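Local coordinates for protein interferon gamma receptor 1 (Gallus gallus, PDB 4EQ3) that probably binds interferon gamma as a cell-surface cytokine receptor, this piece being its extracellular part, built of two fibronectin type III domains, at residues P39-E44 and F82-I87; P12-T17 and Q91-V96; I124-H129 and E174-I179; P112-S117 and V190-H195. One frame throughout, in Å; residues are numbered along the deposited sequence.

Contact 1 (P39-E44 and F82-I87); sequences PHFVVE and FRIKAI
The guanidinium of Arg-83 and the carboxylate of Glu-44 lie almost in one plane, 7° apart, and meet at their edges: Arg-83 NE, at 2.7 Å, and NH2, at 2.8 Å, both donate to Glu-44 OE1, gripping a single oxygen side-on. Tyr-53 adds a cation-pi contact to the same arginine. The Phe-41 ring has Lys-85 O at its edge, in plane, while Ala-86 CB approaches Phe-41 CE1 obliquely at 3.6 Å; Trp-30 and Tyr-32 make T-shaped contacts with this ring. At Phe-82 it is Glu-44 O that sits by the ring edge.

Between these groups, which sit on both faces, runs a regular antiparallel ladder, with hydrogen-bonded pairs His-40/Ile-87, Val-42/Lys-85 and Glu-44/Arg-83. The two strands are the central pair, C and F, of the four-stranded sheet in the N-terminal fibronectin type III domain.

Phe-41, Val-43, Ile-84 and Ala-86 share the face turned to the core, where Val-43 CG2 packs beside Ile-84 CG1 at 4.0 Å. On the other face, with CG set between the backbone N and the carbonyl carbon (chi1 66°), the extended chain of Lys-85 runs alongside Val-42, Lys-85 CE lying 3.8 Å from Val-42 CB; its NZ goes on to Gln-92 OE1. Ile-87 CD1 touches Val-42 CG2 at 3.7 Å.

Contact 2 (P12-T17 and Q91-V96); sequences PSPTGT and QQSQYV
Ser-13 and Ser-93 bring their CA atoms to within 5.1 Å where the two backbones draw alongside, residues 12-17 and 93-96 heading roughly the same way, 25° apart. They do not pair as strands. Pro-12 and Pro-14 have no N-H to offer, and the hydroxyls turn to their own segments: Ser-13 OG donates to Pro-14 O at 3.1 Å, Ser-93 OG to Gln-94 O at 2.9 Å. At Gly-16, with positive phi, the chain turns a corner and leads into strand 17-22.

Ser-93 presses its CB on Pro-12 O at 3.3 Å, and its OG, swung between the backbone N and the carbonyl carbon (chi1 75°), lies over Ser-13 CA and also accepts from Ala-86 N. Pro-12 O has a donor of its own, the hydroxyl of Tyr-32.

This is the edge of the fibronectin type III sandwich in the N-terminal domain: 91-97 is the outermost G strand of one sheet, while the leading segment holds to the opposite sheet through the backbone bond of Thr-15 with Gln-31.

Val-96 carries the apolar half of the contact through CG1. That methyl slides past the Pro-14 ring, 4.0 Å from Pro-14 CB and 3.7 Å from Pro-14 O, and meets Thr-17 CG2 tip to tip at 4.1 Å. Pro-14 itself is buried against Trp-30 of strand 25-31 and against Phe-41 and Ile-84, so its ring touches residues of both sheets.

Contact 3 (I124-H129 and E174-I179); sequences IVDVYH and ECNLSI
Asp-126 and Asn-176 stand side by side on one face of the strand pair, their carboxylate and amide planes turned 57° against each other. Asn-176 ND2 donates to Asp-126 OD1 at 3.0 Å; the bond lies close to the amide plane but reaches the oxygen from above the carboxylate, 44° out of its plane. With CG of Asn-176 anti to its backbone N (chi1 164°), the amide nitrogen ND2 also comes against Ile-124 CG2, 3.6 Å away. A water 2.6 Å from Asp-126 OD1 gives this oxygen a second polar neighbour.

Further along, Glu-174 runs beside Tyr-128, Glu-174 CG lying 4.0 Å from Tyr-128 CD2 in an oblique approach to the ring. On the opposite face Val-127 CG1 rests on Cys-175 CB at 3.7 Å, and the cysteine sulfur is tied to Cys-170 in a disulfide. The backbones supply the hydrogen-bonded pairs Val-125/Leu-177 and Val-127/Cys-175, both antiparallel; Val-125 N meets Leu-177 O at 2.7 Å, nearly straight.

Strands 122-128 and 175-180 are B and E of the three-stranded sheet in the C-terminal fibronectin type III domain, with 113-119 on the other flank of 122-128. Their inner face looks toward the second sheet: Val-127 and Cys-175 pack on Tyr-150 of strand 148-156, and Leu-177 on Phe-165 of strand 161-168.

Contact 4 (P112-S117 and V190-H195); sequences PKLNLS and VSAKGH
Val-190 CG1 is met by two leucines, 3.5 Å from Leu-116 CD1 and 3.7 Å from Leu-114 CD2. Its first torsion (chi1 82°) sets this methyl between the backbone N and the carbonyl carbon, facing the other strand. Leu-114 splits its contacts by branch: CD2 takes the valine, while Leu-114 CD1 reaches along to Ala-192 CB, also at 3.7 Å. For both leucines CG stands anti to the backbone N, and the forked ends cross obliquely over the valine. Farther along, the Pro-112 ring packs on Ala-192, Pro-112 CD lying 3.5 Å from Ala-192 O and Pro-112 CG 4.1 Å from Ala-192 CB.

The side chains that meet are all apolar, and the strands touch by side chains rather than by backbone pairing, their axes 8.0 Å apart at closest approach and 148° between their directions.

Each strand is positioned by its own sheet. Lys-113, Asn-115 and Ser-117 are bonded through their backbones to Tyr-128, Asp-126 and Ile-124, with Leu-114 and Leu-116 on the face turned inward; Leu-116 also leans on Val-125. On the other side Val-190 pairs with Ser-209 and Ser-191 with Ile-153, while Ser-206 OG holds Ala-192 N. Val-152 and Phe-154 pack beside Val-190, and Ile-211 against Leu-116.

Strand A of one sheet facing strand F of the other across a hydrophobic interior is the face-to-face packing of the fibronectin type III beta-sandwich, here in the C-terminal domain.

In the fold
The four contacts fall into two pairs, one in each fibronectin type III domain. Contacts 1 and 2, with centres 7 Å apart, lie in the N-terminal domain and share a sheet, strand 81-88 running beside 91-97; contact 1 is nested within the loop that contact 2 closes. Contacts 3 and 4, their centres also 7 Å apart, repeat the nesting in the C-terminal domain, joined through strands 113-119 and 122-128. Between the pairs, centres lie 40 to 47 Å apart, on opposite sides of the chain's centre, and no atoms touch. The first pair thus closes along the chain before the second opens, consistent with the elongated tandem of a cytokine receptor's extracellular part.

Contact 1 (P39-E44 and F82-I87)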
# COMPACT_ATOMS: atom_id res chain seq x y z
N PRO A 39 -22.16 -16.33 13.99
CA PRO A 39 -22.51 -15.74 12.72
C PRO A 39 -21.49 -16.04 11.63
O PRO A 39 -20.35 -16.26 11.90
CB PRO A 39 -22.51 -14.26 13.01
CG PRO A 39 -22.40 -14.10 14.38
CD PRO A 39 -21.90 -15.31 15.01
N HIS A 40 -21.96 -16.11 10.41
CA HIS A 40 -21.07 -16.17 9.25
C HIS A 40 -21.44 -15.02 8.33
O HIS A 40 -22.51 -14.44 8.46
CB HIS A 40 -21.19 -17.50 8.52
CG HIS A 40 -20.72 -18.67 9.32
ND1 HIS A 40 -21.45 -19.21 10.36
CD2 HIS A 40 -19.59 -19.42 9.23
CE1 HIS A 40 -20.79 -20.23 10.88
NE2 HIS A 40 -19.66 -20.38 10.22
N PHE A 41 -20.55 -14.67 7.40
CA PHE A 41 -20.78 -13.48 6.59
C PHE A 41 -20.61 -13.74 5.10
O PHE A 41 -19.94 -14.69 4.69
CB PHE A 41 -19.86 -12.35 7.05
CG PHE A 41 -19.99 -12.01 8.51
CD1 PHE A 41 -21.06 -11.28 8.97
CD2 PHE A 41 -19.03 -12.44 9.42
CE1 PHE A 41 -21.18 -10.97 10.32
CE2 PHE A 41 -19.14 -12.14 10.77
CZ PHE A 41 -20.22 -11.41 11.22
N VAL A 42 -21.23 -12.89 4.28
CA VAL A 42 -21.04 -12.96 2.84
C VAL A 42 -20.67 -11.58 2.30
O VAL A 42 -21.39 -10.61 2.52
CB VAL A 42 -22.30 -13.45 2.11
CG1 VAL A 42 -22.02 -13.57 0.62
CG2 VAL A 42 -22.74 -14.80 2.67
N VAL A 43 -19.55 -11.52 1.59
CA VAL A 43 -19.04 -10.26 1.07
C VAL A 43 -19.20 -10.21 -0.45
O VAL A 43 -18.88 -11.19 -1.14
CB VAL A 43 -17.55 -10.06 1.39
CG1 VAL A 43 -17.04 -8.75 0.81
CG2 VAL A 43 -17.31 -10.13 2.90
N GLU A 44 -19.70 -9.09 -0.96
CA GLU A 44 -19.78 -8.88 -2.40
C GLU A 44 -19.00 -7.65 -2.85
O GLU A 44 -18.81 -6.70 -2.08
CB GLU A 44 -21.24 -8.76 -2.83
CG GLU A 44 -22.06 -9.98 -2.52
CD GLU A 44 -23.40 -9.95 -3.22
OE1 GLU A 44 -24.08 -8.90 -3.16
OE2 GLU A 44 -23.77 -10.97 -3.84
N PHE A 82 -18.09 -2.36 -1.87
CA PHE A 82 -18.17 -3.69 -1.27
C PHE A 82 -19.33 -3.72 -0.30
O PHE A 82 -19.77 -2.67 0.18
CB PHE A 82 -16.87 -4.07 -0.56
CG PHE A 82 -15.64 -3.84 -1.37
CD1 PHE A 82 -14.92 -2.66 -1.23
CD2 PHE A 82 -15.20 -4.79 -2.28
CE1 PHE A 82 -13.77 -2.43 -1.98
CE2 PHE A 82 -14.06 -4.57 -3.03
CZ PHE A 82 -13.35 -3.38 -2.89
N ARG A 83 -19.86 -4.90 -0.01
CA ARG A 83 -20.96 -5.00 0.94
C ARG A 83 -20.96 -6.34 1.65
O ARG A 83 -20.46 -7.33 1.14
CB ARG A 83 -22.31 -4.74 0.25
CG ARG A 83 -22.78 -5.85 -0.68
CD ARG A 83 -24.12 -5.46 -1.32
NE ARG A 83 -24.67 -6.46 -2.24
CZ ARG A 83 -25.80 -6.29 -2.91
NH1 ARG A 83 -26.50 -5.17 -2.77
NH2 ARG A 83 -26.25 -7.24 -3.73
N ILE A 84 -21.53 -6.37 2.85
CA ILE A 84 -21.50 -7.58 3.64
C ILE A 84 -22.84 -7.82 4.29
O ILE A 84 -23.45 -6.90 4.82
CB ILE A 84 -20.47 -7.49 4.79
CG1 ILE A 84 -19.15 -6.89 4.28
CG2 ILE A 84 -20.28 -8.86 5.44
CD1 ILE A 84 -18.75 -5.61 4.97
N LYS A 85 -23.29 -9.07 4.29
CA LYS A 85 -24.48 -9.43 5.06
C LYS A 85 -24.09 -10.51 6.06
O LYS A 85 -23.12 -11.23 5.85
CB LYS A 85 -25.59 -9.95 4.15
CG LYS A 85 -25.26 -11.28 3.47
CD LYS A 85 -26.46 -11.85 2.72
CE LYS A 85 -26.05 -13.03 1.86
NZ LYS A 85 -27.20 -13.65 1.15
N ALA A 86 -24.87 -10.61 7.13
CA ALA A 86 -24.65 -11.62 8.17
C ALA A 86 -25.66 -12.76 8.09
O ALA A 86 -26.84 -12.55 7.81
CB ALA A 86 -24.72 -10.97 9.54
N ILE A 87 -25.18 -13.97 8.35
CA ILE A 87 -26.05 -15.13 8.44
C ILE A 87 -26.02 -15.70 9.85
O ILE A 87 -24.95 -16.04 10.38
CB ILE A 87 -25.64 -16.22 7.45
CG1 ILE A 87 -25.49 -15.63 6.05
CG2 ILE A 87 -26.66 -17.35 7.47
CD1 ILE A 87 -24.87 -16.58 5.05

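Contact 2 (P12-T17 and Q91-V96)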
# COMPACT_ATOMS: atom_id res chain seq x y z
N PRO A 12 -29.32 -8.43 12.90
CA PRO A 12 -28.79 -7.14 12.52
C PRO A 12 -27.71 -7.29 11.49
O PRO A 12 -27.21 -8.36 11.34
CB PRO A 12 -28.24 -6.63 13.84
CG PRO A 12 -27.87 -7.81 14.55
CD PRO A 12 -28.87 -8.84 14.23
N SER A 13 -27.39 -6.22 10.79
CA SER A 13 -26.38 -6.23 9.74
C SER A 13 -25.02 -5.93 10.34
O SER A 13 -24.93 -5.32 11.40
CB SER A 13 -26.70 -5.18 8.68
OG SER A 13 -26.36 -3.88 9.14
N PRO A 14 -23.95 -6.36 9.66
CA PRO A 14 -22.61 -6.01 10.14
C PRO A 14 -22.48 -4.51 10.37
O PRO A 14 -23.33 -3.70 9.93
CB PRO A 14 -21.71 -6.46 8.99
CG PRO A 14 -22.47 -7.55 8.31
CD PRO A 14 -23.91 -7.13 8.41
N THR A 15 -21.42 -4.12 11.05
CA THR A 15 -21.25 -2.73 11.43
C THR A 15 -19.78 -2.31 11.35
O THR A 15 -18.89 -3.16 11.23
CB THR A 15 -21.78 -2.49 12.86
OG1 THR A 15 -22.15 -1.12 13.01
CG2 THR A 15 -20.75 -2.87 13.89
N GLY A 16 -19.55 -1.00 11.37
CA GLY A 16 -18.21 -0.45 11.37
C GLY A 16 -17.36 -0.89 10.20
O GLY A 16 -16.18 -1.21 10.37
N THR A 17 -17.96 -0.92 9.01
CA THR A 17 -17.22 -1.35 7.83
C THR A 17 -16.03 -0.44 7.61
O THR A 17 -16.12 0.77 7.82
CB THR A 17 -18.11 -1.37 6.57
OG1 THR A 17 -18.48 -0.02 6.21
CG2 THR A 17 -19.35 -2.20 6.81
N GLN A 91 -31.43 -17.39 9.49
CA GLN A 91 -31.79 -16.03 9.22
C GLN A 91 -30.61 -15.25 8.59
O GLN A 91 -29.48 -15.55 8.84
CB GLN A 91 -32.38 -15.38 10.46
CG GLN A 91 -33.90 -15.69 10.65
CD GLN A 91 -34.48 -15.03 11.88
OE1 GLN A 91 -34.89 -13.86 11.86
NE2 GLN A 91 -34.54 -15.77 12.96
N GLN A 92 -30.94 -14.29 7.74
CA GLN A 92 -29.97 -13.42 7.08
C GLN A 92 -30.26 -11.96 7.38
O GLN A 92 -31.42 -11.58 7.58
CB GLN A 92 -30.03 -13.60 5.57
CG GLN A 92 -29.51 -14.91 5.05
CD GLN A 92 -29.35 -14.89 3.55
OE1 GLN A 92 -29.55 -13.85 2.91
NE2 GLN A 92 -28.98 -16.03 2.96
N SER A 93 -29.22 -11.14 7.43
CA SER A 93 -29.44 -9.70 7.49
C SER A 93 -29.46 -9.16 6.06
O SER A 93 -29.23 -9.90 5.10
CB SER A 93 -28.36 -9.00 8.31
OG SER A 93 -27.15 -8.92 7.58
N GLN A 94 -29.73 -7.87 5.93
CA GLN A 94 -29.59 -7.21 4.64
C GLN A 94 -28.12 -6.84 4.52
O GLN A 94 -27.37 -6.94 5.50
CB GLN A 94 -30.46 -5.96 4.56
CG GLN A 94 -31.93 -6.19 4.91
CD GLN A 94 -32.69 -6.98 3.84
OE1 GLN A 94 -32.10 -7.57 2.93
NE2 GLN A 94 -34.02 -6.99 3.95
N TYR A 95 -27.71 -6.43 3.33
CA TYR A 95 -26.32 -6.05 3.10
C TYR A 95 -26.07 -4.64 3.60
O TYR A 95 -26.96 -3.80 3.58
CB TYR A 95 -26.00 -6.09 1.62
CG TYR A 95 -25.61 -7.44 1.09
CD1 TYR A 95 -24.42 -8.05 1.47
CD2 TYR A 95 -26.40 -8.09 0.16
CE1 TYR A 95 -24.05 -9.28 0.96
CE2 TYR A 95 -26.04 -9.31 -0.36
CZ TYR A 95 -24.87 -9.90 0.05
OH TYR A 95 -24.52 -11.12 -0.47
N VAL A 96 -24.85 -4.39 4.06
CA VAL A 96 -24.44 -3.03 4.37
C VAL A 96 -23.28 -2.71 3.45
O VAL A 96 -22.38 -3.54 3.27
CB VAL A 96 -24.03 -2.88 5.85
CG1 VAL A 96 -22.99 -3.92 6.21
CG2 VAL A 96 -23.52 -1.47 6.13

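Contact 3 (I124-H129 and E174-I179)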
# COMPACT_ATOMS: atom_id res chain seq x y z
N ILE A 124 25.74 5.40 -1.31
CA ILE A 124 24.97 4.46 -2.10
C ILE A 124 23.64 4.18 -1.42
O ILE A 124 23.59 3.68 -0.29
CB ILE A 124 25.74 3.14 -2.28
CG1 ILE A 124 27.03 3.38 -3.06
CG2 ILE A 124 24.87 2.10 -2.97
CD1 ILE A 124 27.97 2.17 -3.08
N VAL A 125 22.56 4.50 -2.12
CA VAL A 125 21.21 4.31 -1.59
C VAL A 125 20.48 3.18 -2.29
O VAL A 125 20.28 3.22 -3.50
CB VAL A 125 20.38 5.57 -1.74
CG1 VAL A 125 18.97 5.35 -1.21
CG2 VAL A 125 21.06 6.72 -1.03
N ASP A 126 20.09 2.16 -1.54
CA ASP A 126 19.24 1.12 -2.08
C ASP A 126 17.87 1.29 -1.47
O ASP A 126 17.73 1.38 -0.25
CB ASP A 126 19.80 -0.28 -1.79
CG ASP A 126 21.05 -0.59 -2.59
OD1 ASP A 126 20.95 -0.81 -3.83
OD2 ASP A 126 22.15 -0.62 -1.98
N VAL A 127 16.84 1.34 -2.31
CA VAL A 127 15.50 1.57 -1.82
C VAL A 127 14.51 0.69 -2.56
O VAL A 127 14.61 0.52 -3.77
CB VAL A 127 15.13 3.05 -1.95
CG1 VAL A 127 15.24 3.48 -3.41
CG2 VAL A 127 13.73 3.31 -1.38
N TYR A 128 13.57 0.10 -1.82
CA TYR A 128 12.49 -0.68 -2.42
C TYR A 128 11.40 -0.99 -1.38
O TYR A 128 11.55 -0.68 -0.20
CB TYR A 128 13.03 -1.97 -3.03
CG TYR A 128 13.26 -3.09 -2.04
CD1 TYR A 128 14.10 -2.92 -0.94
CD2 TYR A 128 12.66 -4.33 -2.21
CE1 TYR A 128 14.32 -3.95 -0.04
CE2 TYR A 128 12.88 -5.37 -1.32
CZ TYR A 128 13.71 -5.17 -0.23
OH TYR A 128 13.92 -6.19 0.66
N HIS A 129 10.31 -1.60 -1.84
CA HIS A 129 9.20 -2.01 -0.98
C HIS A 129 9.01 -3.51 -1.04
O HIS A 129 8.35 -4.01 -1.96
CB HIS A 129 7.90 -1.39 -1.50
CG HIS A 129 7.59 -0.05 -0.92
ND1 HIS A 129 8.04 1.13 -1.47
CD2 HIS A 129 6.86 0.30 0.17
CE1 HIS A 129 7.61 2.15 -0.75
NE2 HIS A 129 6.88 1.67 0.25
N GLU A 174 13.45 -2.47 -7.62
CA GLU A 174 14.54 -2.21 -6.69
C GLU A 174 15.47 -1.14 -7.24
O GLU A 174 16.20 -1.37 -8.21
CB GLU A 174 15.30 -3.50 -6.38
CG GLU A 174 14.42 -4.57 -5.74
CD GLU A 174 15.14 -5.92 -5.58
OE1 GLU A 174 15.73 -6.40 -6.57
OE2 GLU A 174 15.10 -6.48 -4.46
N CYS A 175 15.44 0.03 -6.61
CA CYS A 175 16.19 1.18 -7.08
C CYS A 175 17.49 1.36 -6.32
O CYS A 175 17.57 1.12 -5.12
CB CYS A 175 15.38 2.46 -6.93
SG CYS A 175 13.75 2.38 -7.68
N ASN A 176 18.50 1.83 -7.03
CA ASN A 176 19.80 2.11 -6.44
C ASN A 176 20.30 3.46 -6.94
O ASN A 176 20.09 3.82 -8.09
CB ASN A 176 20.78 0.99 -6.79
CG ASN A 176 22.21 1.37 -6.55
OD1 ASN A 176 22.76 2.22 -7.26
ND2 ASN A 176 22.84 0.74 -5.56
N LEU A 177 20.96 4.21 -6.06
CA LEU A 177 21.44 5.53 -6.42
C LEU A 177 22.80 5.78 -5.79
O LEU A 177 23.01 5.47 -4.61
CB LEU A 177 20.45 6.58 -5.95
CG LEU A 177 20.64 8.04 -6.36
CD1 LEU A 177 20.52 8.18 -7.87
CD2 LEU A 177 19.61 8.92 -5.65
N SER A 178 23.73 6.34 -6.57
CA SER A 178 25.01 6.78 -6.03
C SER A 178 25.03 8.30 -5.96
O SER A 178 24.52 8.98 -6.84
CB SER A 178 26.18 6.29 -6.89
OG SER A 178 26.59 4.99 -6.49
N ILE A 179 25.60 8.83 -4.89
CA ILE A 179 25.58 10.27 -4.68
C ILE A 179 26.92 10.76 -4.16
O ILE A 179 27.48 10.21 -3.22
CB ILE A 179 24.46 10.68 -3.71
CG1 ILE A 179 23.09 10.30 -4.28
CG2 ILE A 179 24.50 12.17 -3.43
CD1 ILE A 179 21.92 10.69 -3.40
O HOH W 1 19.13 -1.97 -5.26

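Contact 4 (P112-S117 and V190-H195)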
# COMPACT_ATOMS: atom_id res chain seq x y z
N PRO A 112 9.35 3.10 2.40
CA PRO A 112 10.15 2.07 1.73
C PRO A 112 11.26 1.57 2.65
O PRO A 112 11.62 2.24 3.61
CB PRO A 112 10.77 2.83 0.56
CG PRO A 112 10.86 4.23 1.04
CD PRO A 112 9.65 4.45 1.89
N LYS A 113 11.80 0.40 2.34
CA LYS A 113 12.98 -0.11 3.01
C LYS A 113 14.19 0.56 2.38
O LYS A 113 14.31 0.60 1.15
CB LYS A 113 13.05 -1.63 2.85
CG LYS A 113 14.18 -2.30 3.60
CD LYS A 113 14.07 -2.07 5.10
CE LYS A 113 15.22 -2.75 5.85
NZ LYS A 113 15.16 -2.51 7.33
N LEU A 114 15.07 1.11 3.19
CA LEU A 114 16.19 1.87 2.65
C LEU A 114 17.51 1.43 3.26
O LEU A 114 17.68 1.49 4.48
CB LEU A 114 15.98 3.36 2.92
CG LEU A 114 16.93 4.35 2.23
CD1 LEU A 114 16.29 5.72 2.09
CD2 LEU A 114 18.28 4.45 2.93
N ASN A 115 18.44 0.98 2.43
CA ASN A 115 19.78 0.65 2.92
C ASN A 115 20.82 1.67 2.48
O ASN A 115 20.84 2.09 1.32
CB ASN A 115 20.22 -0.76 2.48
CG ASN A 115 21.50 -1.20 3.17
OD1 ASN A 115 22.49 -1.57 2.51
ND2 ASN A 115 21.51 -1.14 4.50
N LEU A 116 21.71 2.03 3.40
CA LEU A 116 22.68 3.08 3.18
C LEU A 116 24.09 2.54 3.35
O LEU A 116 24.44 1.99 4.40
CB LEU A 116 22.45 4.21 4.18
CG LEU A 116 22.99 5.60 3.83
CD1 LEU A 116 22.40 6.04 2.50
CD2 LEU A 116 22.66 6.60 4.93
N SER A 117 24.90 2.71 2.31
CA SER A 117 26.30 2.30 2.33
C SER A 117 27.14 3.38 1.65
O SER A 117 26.60 4.41 1.21
CB SER A 117 26.48 0.96 1.61
OG SER A 117 26.03 1.03 0.26
N VAL A 190 19.68 10.34 5.15
CA VAL A 190 18.87 10.22 3.95
C VAL A 190 17.56 9.51 4.26
O VAL A 190 17.50 8.60 5.11
CB VAL A 190 19.62 9.45 2.85
CG1 VAL A 190 19.51 7.95 3.07
CG2 VAL A 190 19.09 9.82 1.49
N SER A 191 16.51 9.95 3.57
CA SER A 191 15.19 9.34 3.65
C SER A 191 14.58 9.27 2.26
O SER A 191 15.05 9.93 1.33
CB SER A 191 14.27 10.16 4.56
OG SER A 191 14.02 11.43 3.98
N ALA A 192 13.53 8.47 2.10
CA ALA A 192 12.93 8.31 0.78
C ALA A 192 11.42 8.11 0.85
O ALA A 192 10.89 7.69 1.88
CB ALA A 192 13.58 7.14 0.04
N LYS A 193 10.73 8.42 -0.23
CA LYS A 193 9.30 8.16 -0.39
C LYS A 193 8.99 7.51 -1.74
O LYS A 193 9.58 7.83 -2.69
CB LYS A 193 8.51 9.46 -0.37
CG LYS A 193 8.33 10.14 0.87
CD LYS A 193 7.25 11.15 0.69
CE LYS A 193 7.74 12.48 0.54
NZ LYS A 193 6.80 13.45 0.98
N GLY A 194 8.03 6.62 -1.80
CA GLY A 194 7.58 6.10 -3.08
C GLY A 194 6.62 7.05 -3.78
O GLY A 194 5.87 7.78 -3.13
N HIS A 195 6.67 7.06 -5.12
CA HIS A 195 5.77 7.85 -5.95
C HIS A 195 5.21 6.95 -7.05
O HIS A 195 5.94 6.13 -7.61
CB HIS A 195 6.51 9.01 -6.63
CG HIS A 195 6.80 10.17 -5.73
ND1 HIS A 195 7.86 10.20 -4.84
CD2 HIS A 195 6.18 11.37 -5.60
CE1 HIS A 195 7.87 11.35 -4.20
NE2 HIS A 195 6.86 12.08 -4.64